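Local coordinates for adhesion and penetration protein autotransporter (Haemophilus influenzae, PDB 3SYJ) that promotes adherence to and invasion of host cells, probably also acts as a serine protease, and self-associates between bacteria to drive their aggregation, at residues F735-I747 with T754-V766. Residues are numbered along the deposited sequence; the frame is centred on the assembly and turned at random.
Sequences FTLSNNATQIGNI and TATVDNANLNGNV
Thr-754 accepts the backbone N-H of Phe-735 at its carbonyl O, opening a parallel ladder between successive coils of the passenger-domain beta-helix. Strand 754-758 runs 9° from strand 735-738. Ala-755 turns inward, its CB 4.0 Å from Ile-747 CG2. Thr-756 bonds by its backbone to both Phe-735 and Leu-737, and a water bonded to its OG1 also reaches Phe-735 O, weakly. Val-757 CG2 lies 4.3 Å from Leu-737 CB, and Asp-758 N continues the ladder to Leu-737 O. At the bend, Asn-759 O takes the N-H of Asn-740, which lies in the type I' turn from Ser-738 to Ala-741. Ala-760 pushes its CB against Leu-737 CG at 3.7 Å.

Asn-761 begins the second strand. Its ND2 donates to Thr-742 OG1, which lies 3.2 Å away and close to the amide plane of Asn-761. The bond is nearly straight (169°). Leu-762 points into the coil. Its CG sits anti to the backbone N (chi1 172°), and the branches part: CD1 lies alongside the extended Gln-743, 3.4 Å from OE1, while CD2 meets Ile-747 CD1. Gln-743 NE2 bonds to Gly-725 of the preceding coil; OE1 is buried without a polar partner. Asn-763 bonds by its backbone to Gln-743 and Gly-745, and Ile-744 CD1 crosses its amide end. Gly-764 makes a CA-H...O contact with Gly-745 O. Asn-746 OD1 takes the N-H of Asn-765 at 2.8 Å. Asn-726 and Asn-765 repeat this bond in the adjoining coils. Thus backbone bonds hold the coils one strand spacing apart, asparagine side chains continue the bonding at this corner, and Leu-737, Ile-747, Leu-762 and Val-766 pack inside.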
ATOM      1  N   PHE A 735     -16.913 -12.126 -11.434  1.00 29.45           N
ATOM      2  CA  PHE A 735     -15.720 -11.914 -12.249  1.00 29.08           C
ATOM      3  C   PHE A 735     -14.955 -13.208 -12.469  1.00 30.08           C
ATOM      4  O   PHE A 735     -14.703 -13.949 -11.522  1.00 30.88           O
ATOM      5  CB  PHE A 735     -14.798 -10.883 -11.608  1.00 26.57           C
ATOM      6  CG  PHE A 735     -13.473 -10.743 -12.307  1.00 31.21           C
ATOM      7  CD1 PHE A 735     -13.387 -10.112 -13.541  1.00 28.89           C
ATOM      8  CD2 PHE A 735     -12.312 -11.233 -11.730  1.00 26.16           C
ATOM      9  CE1 PHE A 735     -12.167  -9.975 -14.187  1.00 25.87           C
ATOM     10  CE2 PHE A 735     -11.089 -11.098 -12.371  1.00 26.74           C
ATOM     11  CZ  PHE A 735     -11.017 -10.470 -13.601  1.00 24.38           C
ATOM     12  N   THR A 736     -14.577 -13.467 -13.718  1.00 28.56           N
ATOM     13  CA  THR A 736     -13.845 -14.681 -14.057  1.00 25.16           C
ATOM     14  C   THR A 736     -12.544 -14.386 -14.803  1.00 31.19           C
ATOM     15  O   THR A 736     -12.536 -13.677 -15.810  1.00 31.65           O
ATOM     16  CB  THR A 736     -14.692 -15.636 -14.916  1.00 27.89           C
ATOM     17  OG1 THR A 736     -15.907 -15.965 -14.231  1.00 33.93           O
ATOM     18  CG2 THR A 736     -13.918 -16.912 -15.194  1.00 26.66           C
ATOM     19  N   LEU A 737     -11.444 -14.928 -14.294  1.00 25.94           N
ATOM     20  CA  LEU A 737     -10.165 -14.881 -14.989  1.00 27.19           C
ATOM     21  C   LEU A 737      -9.883 -16.302 -15.426  1.00 27.02           C
ATOM     22  O   LEU A 737      -9.772 -17.196 -14.587  1.00 29.33           O
ATOM     23  CB  LEU A 737      -9.059 -14.388 -14.052  1.00 27.37           C
ATOM     24  CG  LEU A 737      -7.682 -14.123 -14.668  1.00 27.19           C
ATOM     25  CD1 LEU A 737      -7.713 -12.903 -15.580  1.00 24.93           C
ATOM     26  CD2 LEU A 737      -6.643 -13.933 -13.580  1.00 26.61           C
ATOM     27  N   SER A 738      -9.783 -16.525 -16.734  1.00 26.32           N
ATOM     28  CA  SER A 738      -9.694 -17.890 -17.242  1.00 25.03           C
ATOM     29  C   SER A 738      -8.818 -18.065 -18.474  1.00 25.93           C
ATOM     30  O   SER A 738      -8.247 -17.111 -19.001  1.00 28.28           O
ATOM     31  CB  SER A 738     -11.095 -18.428 -17.550  1.00 26.39           C
ATOM     32  OG  SER A 738     -11.624 -17.824 -18.716  1.00 27.07           O
ATOM     33  N   ASN A 739      -8.721 -19.312 -18.924  1.00 27.84           N
ATOM     34  CA  ASN A 739      -8.053 -19.637 -20.177  1.00 26.26           C
ATOM     35  C   ASN A 739      -6.676 -19.009 -20.317  1.00 26.67           C
ATOM     36  O   ASN A 739      -6.322 -18.468 -21.365  1.00 26.77           O
ATOM     37  CB  ASN A 739      -8.957 -19.276 -21.353  1.00 27.56           C
ATOM     38  CG  ASN A 739     -10.257 -20.063 -21.338  1.00 31.04           C
ATOM     39  OD1 ASN A 739     -10.276 -21.244 -21.679  1.00 29.24           O
ATOM     40  ND2 ASN A 739     -11.346 -19.418 -20.929  1.00 24.26           N
ATOM     41  N   ASN A 740      -5.906 -19.095 -19.238  1.00 28.98           N
ATOM     42  CA  ASN A 740      -4.504 -18.698 -19.235  1.00 29.31           C
ATOM     43  C   ASN A 740      -4.255 -17.192 -19.324  1.00 29.57           C
ATOM     44  O   ASN A 740      -3.138 -16.759 -19.611  1.00 28.56           O
ATOM     45  CB  ASN A 740      -3.729 -19.431 -20.331  1.00 31.70           C
ATOM     46  CG  ASN A 740      -2.254 -19.534 -20.015  1.00 48.49           C
ATOM     47  OD1 ASN A 740      -1.407 -19.024 -20.754  1.00 48.76           O
ATOM     48  ND2 ASN A 740      -1.936 -20.175 -18.891  1.00 46.93           N
ATOM     49  N   ALA A 741      -5.287 -16.394 -19.072  1.00 27.87           N
ATOM     50  CA  ALA A 741      -5.106 -14.950 -19.004  1.00 26.28           C
ATOM     51  C   ALA A 741      -4.342 -14.592 -17.739  1.00 27.56           C
ATOM     52  O   ALA A 741      -4.209 -15.414 -16.834  1.00 29.41           O
ATOM     53  CB  ALA A 741      -6.446 -14.233 -19.039  1.00 25.43           C
ATOM     54  N   THR A 742      -3.847 -13.359 -17.680  1.00 28.71           N
ATOM     55  CA  THR A 742      -3.078 -12.884 -16.539  1.00 27.07           C
ATOM     56  C   THR A 742      -3.672 -11.593 -15.985  1.00 27.23           C
ATOM     57  O   THR A 742      -4.165 -10.755 -16.744  1.00 26.45           O
ATOM     58  CB  THR A 742      -1.615 -12.627 -16.938  1.00 26.97           C
ATOM     59  OG1 THR A 742      -1.042 -13.843 -17.419  1.00 32.53           O
ATOM     60  CG2 THR A 742      -0.800 -12.129 -15.755  1.00 22.62           C
ATOM     61  N   GLN A 743      -3.639 -11.446 -14.664  1.00 25.54           N
ATOM     62  CA  GLN A 743      -3.975 -10.174 -14.030  1.00 31.93           C
ATOM     63  C   GLN A 743      -2.859  -9.687 -13.117  1.00 29.98           C
ATOM     64  O   GLN A 743      -2.413 -10.413 -12.236  1.00 29.03           O
ATOM     65  CB  GLN A 743      -5.273 -10.254 -13.221  1.00 31.70           C
ATOM     66  CG  GLN A 743      -5.503  -8.989 -12.387  1.00 27.30           C
ATOM     67  CD  GLN A 743      -6.753  -9.042 -11.527  1.00 28.60           C
ATOM     68  OE1 GLN A 743      -7.424 -10.071 -11.441  1.00 28.70           O
ATOM     69  NE2 GLN A 743      -7.067  -7.923 -10.876  1.00 32.22           N
ATOM     70  N   ILE A 744      -2.409  -8.459 -13.335  1.00 23.84           N
ATOM     71  CA  ILE A 744      -1.515  -7.821 -12.385  1.00 31.25           C
ATOM     72  C   ILE A 744      -2.331  -6.797 -11.622  1.00 31.59           C
ATOM     73  O   ILE A 744      -2.518  -5.667 -12.082  1.00 25.79           O
ATOM     74  CB  ILE A 744      -0.328  -7.119 -13.057  1.00 27.16           C
ATOM     75  CG1 ILE A 744       0.273  -8.001 -14.151  1.00 28.37           C
ATOM     76  CG2 ILE A 744       0.722  -6.763 -12.018  1.00 26.43           C
ATOM     77  CD1 ILE A 744       0.919  -9.250 -13.633  1.00 31.98           C
ATOM     78  N   GLY A 745      -2.831  -7.216 -10.462  1.00 28.38           N
ATOM     79  CA  GLY A 745      -3.674  -6.385  -9.626  1.00 30.35           C
ATOM     80  C   GLY A 745      -4.445  -7.213  -8.617  1.00 29.58           C
ATOM     81  O   GLY A 745      -4.359  -8.440  -8.618  1.00 28.87           O
ATOM     82  N   ASN A 746      -5.205  -6.546  -7.754  1.00 25.14           N
ATOM     83  CA  ASN A 746      -5.943  -7.233  -6.699  1.00 26.54           C
ATOM     84  C   ASN A 746      -7.419  -7.435  -7.017  1.00 27.04           C
ATOM     85  O   ASN A 746      -7.977  -6.767  -7.886  1.00 28.25           O
ATOM     86  CB  ASN A 746      -5.801  -6.473  -5.381  1.00 27.19           C
ATOM     87  CG  ASN A 746      -4.358  -6.211  -5.019  1.00 29.54           C
ATOM     88  OD1 ASN A 746      -3.513  -7.097  -5.116  1.00 31.72           O
ATOM     89  ND2 ASN A 746      -4.063  -4.985  -4.605  1.00 28.82           N
ATOM     90  N   ILE A 747      -8.044  -8.363  -6.299  1.00 27.01           N
ATOM     91  CA  ILE A 747      -9.484  -8.563  -6.375  1.00 26.63           C
ATOM     92  C   ILE A 747     -10.107  -8.304  -5.015  1.00 27.64           C
ATOM     93  O   ILE A 747      -9.651  -8.831  -4.004  1.00 31.05           O
ATOM     94  CB  ILE A 747      -9.836  -9.988  -6.807  1.00 31.15           C
ATOM     95  CG1 ILE A 747      -9.254 -10.282  -8.190  1.00 29.80           C
ATOM     96  CG2 ILE A 747     -11.343 -10.182  -6.795  1.00 23.54           C
ATOM     97  CD1 ILE A 747      -9.479 -11.702  -8.652  1.00 30.82           C
ATOM     98  N   THR A 754     -18.912 -12.743  -6.534  1.00 37.02           N
ATOM     99  CA  THR A 754     -18.152 -13.966  -6.732  1.00 36.36           C
ATOM    100  C   THR A 754     -16.976 -13.725  -7.668  1.00 36.95           C
ATOM    101  O   THR A 754     -17.089 -12.974  -8.636  1.00 36.30           O
ATOM    102  CB  THR A 754     -19.023 -15.055  -7.367  1.00 39.75           C
ATOM    103  OG1 THR A 754     -20.115 -15.364  -6.493  1.00 45.09           O
ATOM    104  CG2 THR A 754     -18.205 -16.309  -7.622  1.00 41.44           C
ATOM    105  N   ALA A 755     -15.848 -14.367  -7.383  1.00 34.56           N
ATOM    106  CA  ALA A 755     -14.701 -14.310  -8.282  1.00 35.96           C
ATOM    107  C   ALA A 755     -14.134 -15.703  -8.504  1.00 36.40           C
ATOM    108  O   ALA A 755     -14.186 -16.546  -7.615  1.00 39.15           O
ATOM    109  CB  ALA A 755     -13.635 -13.376  -7.739  1.00 36.16           C
ATOM    110  N   THR A 756     -13.593 -15.941  -9.695  1.00 33.80           N
ATOM    111  CA  THR A 756     -13.044 -17.245 -10.032  1.00 26.51           C
ATOM    112  C   THR A 756     -11.794 -17.110 -10.879  1.00 31.46           C
ATOM    113  O   THR A 756     -11.770 -16.351 -11.843  1.00 33.84           O
ATOM    114  CB  THR A 756     -14.051 -18.084 -10.824  1.00 29.93           C
ATOM    115  OG1 THR A 756     -15.210 -18.324 -10.022  1.00 36.95           O
ATOM    116  CG2 THR A 756     -13.433 -19.413 -11.234  1.00 32.40           C
ATOM    117  N   VAL A 757     -10.753 -17.845 -10.518  1.00 34.02           N
ATOM    118  CA  VAL A 757      -9.569 -17.932 -11.356  1.00 29.22           C
ATOM    119  C   VAL A 757      -9.472 -19.363 -11.840  1.00 29.24           C
ATOM    120  O   VAL A 757      -9.063 -20.253 -11.091  1.00 32.38           O
ATOM    121  CB  VAL A 757      -8.284 -17.545 -10.588  1.00 27.25           C
ATOM    122  CG1 VAL A 757      -7.050 -17.839 -11.429  1.00 24.74           C
ATOM    123  CG2 VAL A 757      -8.323 -16.080 -10.183  1.00 27.78           C
ATOM    124  N   ASP A 758      -9.876 -19.586 -13.085  1.00 33.29           N
ATOM    125  CA  ASP A 758      -9.864 -20.923 -13.669  1.00 32.54           C
ATOM    126  C   ASP A 758      -8.718 -21.072 -14.664  1.00 30.20           C
ATOM    127  O   ASP A 758      -8.747 -20.499 -15.752  1.00 33.79           O
ATOM    128  CB  ASP A 758     -11.209 -21.226 -14.342  1.00 31.54           C
ATOM    129  CG  ASP A 758     -11.312 -22.665 -14.830  1.00 35.38           C
ATOM    130  OD1 ASP A 758     -10.260 -23.278 -15.107  1.00 35.08           O
ATOM    131  OD2 ASP A 758     -12.446 -23.181 -14.938  1.00 41.67           O
ATOM    132  N   ASN A 759      -7.713 -21.852 -14.289  1.00 31.88           N
ATOM    133  CA  ASN A 759      -6.546 -22.049 -15.137  1.00 28.60           C
ATOM    134  C   ASN A 759      -6.023 -20.713 -15.658  1.00 30.99           C
ATOM    135  O   ASN A 759      -5.880 -20.515 -16.861  1.00 30.70           O
ATOM    136  CB  ASN A 759      -6.880 -22.983 -16.302  1.00 31.45           C
ATOM    137  CG  ASN A 759      -5.651 -23.366 -17.116  1.00 33.54           C
ATOM    138  OD1 ASN A 759      -4.553 -23.510 -16.577  1.00 34.66           O
ATOM    139  ND2 ASN A 759      -5.835 -23.537 -18.420  1.00 30.09           N
ATOM    140  N   ALA A 760      -5.748 -19.794 -14.743  1.00 29.78           N
ATOM    141  CA  ALA A 760      -5.210 -18.494 -15.107  1.00 30.60           C
ATOM    142  C   ALA A 760      -4.258 -17.999 -14.027  1.00 32.30           C
ATOM    143  O   ALA A 760      -4.066 -18.663 -13.009  1.00 28.83           O
ATOM    144  CB  ALA A 760      -6.333 -17.497 -15.324  1.00 31.42           C
ATOM    145  N   ASN A 761      -3.688 -16.818 -14.242  1.00 29.37           N
ATOM    146  CA  ASN A 761      -2.629 -16.317 -13.376  1.00 28.51           C
ATOM    147  C   ASN A 761      -2.982 -15.009 -12.690  1.00 29.33           C
ATOM    148  O   ASN A 761      -2.856 -13.933 -13.278  1.00 31.06           O
ATOM    149  CB  ASN A 761      -1.349 -16.154 -14.187  1.00 35.13           C
ATOM    150  CG  ASN A 761      -1.192 -17.247 -15.229  1.00 43.50           C
ATOM    151  OD1 ASN A 761      -1.112 -18.432 -14.895  1.00 46.72           O
ATOM    152  ND2 ASN A 761      -1.171 -16.859 -16.502  1.00 38.26           N
ATOM    153  N   LEU A 762      -3.425 -15.103 -11.440  1.00 30.78           N
ATOM    154  CA  LEU A 762      -3.691 -13.914 -10.644  1.00 29.48           C
ATOM    155  C   LEU A 762      -2.440 -13.533  -9.874  1.00 31.80           C
ATOM    156  O   LEU A 762      -2.078 -14.178  -8.889  1.00 33.86           O
ATOM    157  CB  LEU A 762      -4.852 -14.138  -9.675  1.00 29.01           C
ATOM    158  CG  LEU A 762      -5.075 -13.008  -8.666  1.00 30.06           C
ATOM    159  CD1 LEU A 762      -5.314 -11.686  -9.374  1.00 28.03           C
ATOM    160  CD2 LEU A 762      -6.240 -13.332  -7.751  1.00 28.05           C
ATOM    161  N   ASN A 763      -1.775 -12.490 -10.349  1.00 29.41           N
ATOM    162  CA  ASN A 763      -0.620 -11.933  -9.674  1.00 27.59           C
ATOM    163  C   ASN A 763      -1.053 -10.753  -8.806  1.00 32.65           C
ATOM    164  O   ASN A 763      -0.929  -9.592  -9.202  1.00 31.76           O
ATOM    165  CB  ASN A 763       0.424 -11.509 -10.709  1.00 28.80           C
ATOM    166  CG  ASN A 763       1.622 -10.830 -10.083  1.00 36.53           C
ATOM    167  OD1 ASN A 763       1.634 -10.550  -8.886  1.00 34.23           O
ATOM    168  ND2 ASN A 763       2.640 -10.554 -10.894  1.00 39.24           N
ATOM    169  N   GLY A 764      -1.575 -11.067  -7.623  1.00 32.16           N
ATOM    170  CA  GLY A 764      -2.104 -10.066  -6.716  1.00 30.90           C
ATOM    171  C   GLY A 764      -2.938 -10.713  -5.622  1.00 34.96           C
ATOM    172  O   GLY A 764      -3.039 -11.937  -5.554  1.00 30.40           O
ATOM    173  N   ASN A 765      -3.555  -9.893  -4.778  1.00 28.65           N
ATOM    174  CA  ASN A 765      -4.229 -10.404  -3.586  1.00 36.65           C
ATOM    175  C   ASN A 765      -5.753 -10.379  -3.644  1.00 33.08           C
ATOM    176  O   ASN A 765      -6.350  -9.612  -4.395  1.00 31.68           O
ATOM    177  CB  ASN A 765      -3.736  -9.655  -2.347  1.00 37.82           C
ATOM    178  CG  ASN A 765      -2.224  -9.559  -2.299  1.00 40.45           C
ATOM    179  OD1 ASN A 765      -1.517 -10.559  -2.462  1.00 36.80           O
ATOM    180  ND2 ASN A 765      -1.717  -8.348  -2.089  1.00 37.69           N
ATOM    181  N   VAL A 766      -6.369 -11.229  -2.832  1.00 30.96           N
ATOM    182  CA  VAL A 766      -7.817 -11.327  -2.764  1.00 32.85           C
ATOM    183  C   VAL A 766      -8.312 -10.997  -1.358  1.00 39.23           C
ATOM    184  O   VAL A 766      -7.733 -11.426  -0.361  1.00 40.57           O
ATOM    185  CB  VAL A 766      -8.305 -12.731  -3.157  1.00 32.19           C
ATOM    186  CG1 VAL A 766      -9.823 -12.801  -3.096  1.00 30.88           C
ATOM    187  CG2 VAL A 766      -7.800 -13.099  -4.549  1.00 28.65           C
TER
HETATM  188  O   HOH W   1     -16.952 -16.204 -10.615  1.00 34.95           O
HETATM  189  O   HOH W   2     -10.155 -21.747 -18.301  1.00 33.55           O
HETATM  190  O   HOH W   3      -8.366 -23.241 -19.912  1.00 40.68           O